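Local coordinates for protein endo-beta-1,4-mannanase (Alicyclobacillus acidocaldarius, PDB 4CD6) that hydrolyses internal beta-1,4-mannosidic linkages in mannan polysaccharides, acting as an endo-type glycoside hydrolase, at residues Leu197-Ala202 with Phe228-Gly233. Sequence-based numbering, arbitrary orientation.
Sequences LISSSA and FFMEVG. With IFM (5-hydroxymethyl-3,4-dihydroxypiperidine), chain B.
Neighbouring parallel strands of a (beta/alpha)8 TIM barrel meet where Ser199 pairs with Phe228 and Ser200 with Phe229; strands 197-201 and 227-232, sixth and seventh of the closed sheet, are joined by the beta-alpha-beta crossover through helix 209-223. The pair exemplifies how regular barrel pairing can yield, at the C-terminal end, to a bulge beside the site. Phe228 N donates to Ile198 O at 2.9 Å, and Phe228 O takes the N-H of Ser200. A beta bulge then shifts the register by one, and Ser200 O receives a nearly straight bond from Glu231 N (175°) and a weak one from Met230 N, before Ala202 N closes on Glu231 O at 2.8 Å. Inside the barrel, Ser199 CB sits over one face of the Phe228 ring, 4.0 Å from its centroid, while Leu197 CB meets that ring's edge. On the helix-facing side, where Phe229 packs on Leu216, the Ala202 methyl lies over a face of the Phe229 ring, a CH-pi contact. With an alanine here, that methyl would probably lose its aromatic partner and a gap open toward Leu216. Past the bulge, Glu231 extends beside Ser201 into the pocket holding IFM, consistent with the active site. Ser201 OG is hydrogen-bonded to Glu151 and Asn180. Lys93 forms a salt bridge with Glu231 OE2, and Tyr203 hydrogen-bonds OE1, which accepts a hydrogen bond from the piperidine N of IFM at 2.7 Å.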
loop_
_atom_site.group_PDB
_atom_site.type_symbol
_atom_site.label_atom_id
_atom_site.label_comp_id
_atom_site.label_asym_id
_atom_site.label_seq_id
_atom_site.Cartn_x
_atom_site.Cartn_y
_atom_site.Cartn_z
ATOM N N LEU A 197 -10.362 5.046 7.473
ATOM C CA LEU A 197 -9.157 4.679 8.204
ATOM C C LEU A 197 -8.030 5.562 7.689
ATOM O O LEU A 197 -7.927 5.804 6.480
ATOM C CB LEU A 197 -8.795 3.219 7.936
ATOM C CG LEU A 197 -9.775 2.167 8.423
ATOM C CD1 LEU A 197 -9.705 0.937 7.543
ATOM C CD2 LEU A 197 -9.458 1.840 9.885
ATOM N N ILE A 198 -7.223 6.058 8.602
ATOM C CA ILE A 198 -6.030 6.827 8.275
ATOM C C ILE A 198 -4.949 5.774 8.022
ATOM O O ILE A 198 -4.826 4.810 8.779
ATOM C CB ILE A 198 -5.601 7.735 9.450
ATOM C CG1 ILE A 198 -6.647 8.819 9.735
ATOM C CG2 ILE A 198 -4.259 8.374 9.168
ATOM C CD1 ILE A 198 -6.390 9.622 10.986
ATOM N N SER A 199 -4.165 5.920 6.965
ATOM C CA SER A 199 -3.045 5.001 6.785
ATOM C C SER A 199 -1.831 5.689 6.203
ATOM O O SER A 199 -1.932 6.757 5.575
ATOM C CB SER A 199 -3.391 3.767 5.962
ATOM O OG SER A 199 -3.611 4.110 4.614
ATOM N N SER A 200 -0.676 5.061 6.446
ATOM C CA SER A 200 0.570 5.651 5.993
ATOM C C SER A 200 1.582 4.614 5.523
ATOM O O SER A 200 1.436 3.413 5.780
ATOM C CB SER A 200 1.160 6.557 7.049
ATOM O OG SER A 200 1.709 5.805 8.110
ATOM N N SER A 201 2.567 5.119 4.761
ATOM C CA SER A 201 3.718 4.340 4.285
ATOM C C SER A 201 4.813 4.573 5.306
ATOM O O SER A 201 5.629 5.526 5.212
ATOM C CB SER A 201 4.135 4.785 2.881
ATOM O OG SER A 201 3.247 4.308 1.891
ATOM N N ALA A 202 4.773 3.740 6.320
ATOM C CA ALA A 202 5.499 3.997 7.574
ATOM C C ALA A 202 6.926 3.495 7.518
ATOM O O ALA A 202 7.367 2.669 8.338
ATOM C CB ALA A 202 4.745 3.382 8.737
ATOM N N PHE A 228 -3.620 2.840 10.585
ATOM C CA PHE A 228 -2.785 1.673 10.326
ATOM C C PHE A 228 -1.720 1.988 9.292
ATOM O O PHE A 228 -1.675 3.081 8.737
ATOM C CB PHE A 228 -3.585 0.420 9.990
ATOM C CG PHE A 228 -4.136 0.366 8.597
ATOM C CD1 PHE A 228 -5.259 1.065 8.253
ATOM C CD2 PHE A 228 -3.551 -0.451 7.651
ATOM C CE1 PHE A 228 -5.777 0.989 6.956
ATOM C CE2 PHE A 228 -4.063 -0.540 6.371
ATOM C CZ PHE A 228 -5.182 0.167 6.022
ATOM N N PHE A 229 -0.856 1.021 9.046
ATOM C CA PHE A 229 0.217 1.217 8.059
ATOM C C PHE A 229 -0.164 0.484 6.780
ATOM O O PHE A 229 -0.245 -0.738 6.783
ATOM C CB PHE A 229 1.523 0.701 8.616
ATOM C CG PHE A 229 1.960 1.368 9.913
ATOM C CD1 PHE A 229 1.688 2.704 10.176
ATOM C CD2 PHE A 229 2.714 0.645 10.839
ATOM C CE1 PHE A 229 2.116 3.311 11.365
ATOM C CE2 PHE A 229 3.151 1.240 11.996
ATOM C CZ PHE A 229 2.863 2.575 12.255
ATOM N N MET A 230 -0.461 1.248 5.710
ATOM C CA MET A 230 -0.821 0.632 4.440
ATOM C C MET A 230 0.418 0.152 3.698
ATOM O O MET A 230 0.302 -0.718 2.853
ATOM C CB MET A 230 -1.625 1.564 3.532
ATOM C CG MET A 230 -3.139 1.309 3.484
ATOM S SD MET A 230 -3.604 -0.342 2.905
ATOM C CE MET A 230 -2.607 -0.490 1.465
ATOM N N GLU A 231 1.576 0.698 4.023
ATOM C CA GLU A 231 2.845 0.072 3.618
ATOM C C GLU A 231 3.792 0.151 4.785
ATOM O O GLU A 231 3.939 1.189 5.417
ATOM C CB GLU A 231 3.534 0.781 2.441
ATOM C CG GLU A 231 2.723 0.908 1.190
ATOM C CD GLU A 231 3.531 1.432 0.011
ATOM O OE1 GLU A 231 4.786 1.443 0.057
ATOM O OE2 GLU A 231 2.894 1.822 -0.984
ATOM N N VAL A 232 4.492 -0.940 5.025
ATOM C CA VAL A 232 5.637 -0.906 5.909
ATOM C C VAL A 232 6.525 -2.087 5.559
ATOM O O VAL A 232 6.036 -3.179 5.258
ATOM C CB VAL A 232 5.190 -0.872 7.392
ATOM C CG1 VAL A 232 4.476 -2.147 7.791
ATOM C CG2 VAL A 232 6.364 -0.516 8.291
ATOM N N GLY A 233 7.839 -1.855 5.550
ATOM C CA GLY A 233 8.764 -2.908 5.138
ATOM C C GLY A 233 10.191 -2.377 5.053
ATOM O O GLY A 233 10.475 -1.180 5.313
HETATM O O4 IFM B . 7.961 0.335 -3.959
HETATM C C4 IFM B . 7.727 1.612 -3.335
HETATM C C3 IFM B . 6.330 2.075 -3.724
HETATM O O3 IFM B . 6.349 2.414 -5.117
HETATM C C2 IFM B . 5.789 3.241 -2.879
HETATM N N IFM B . 6.219 3.160 -1.480
HETATM C C1 IFM B . 7.599 2.776 -1.144
HETATM C C5 IFM B . 7.890 1.448 -1.822
HETATM C C6 IFM B . 9.229 0.843 -1.397
HETATM O O6 IFM B . 10.369 1.608 -1.815
#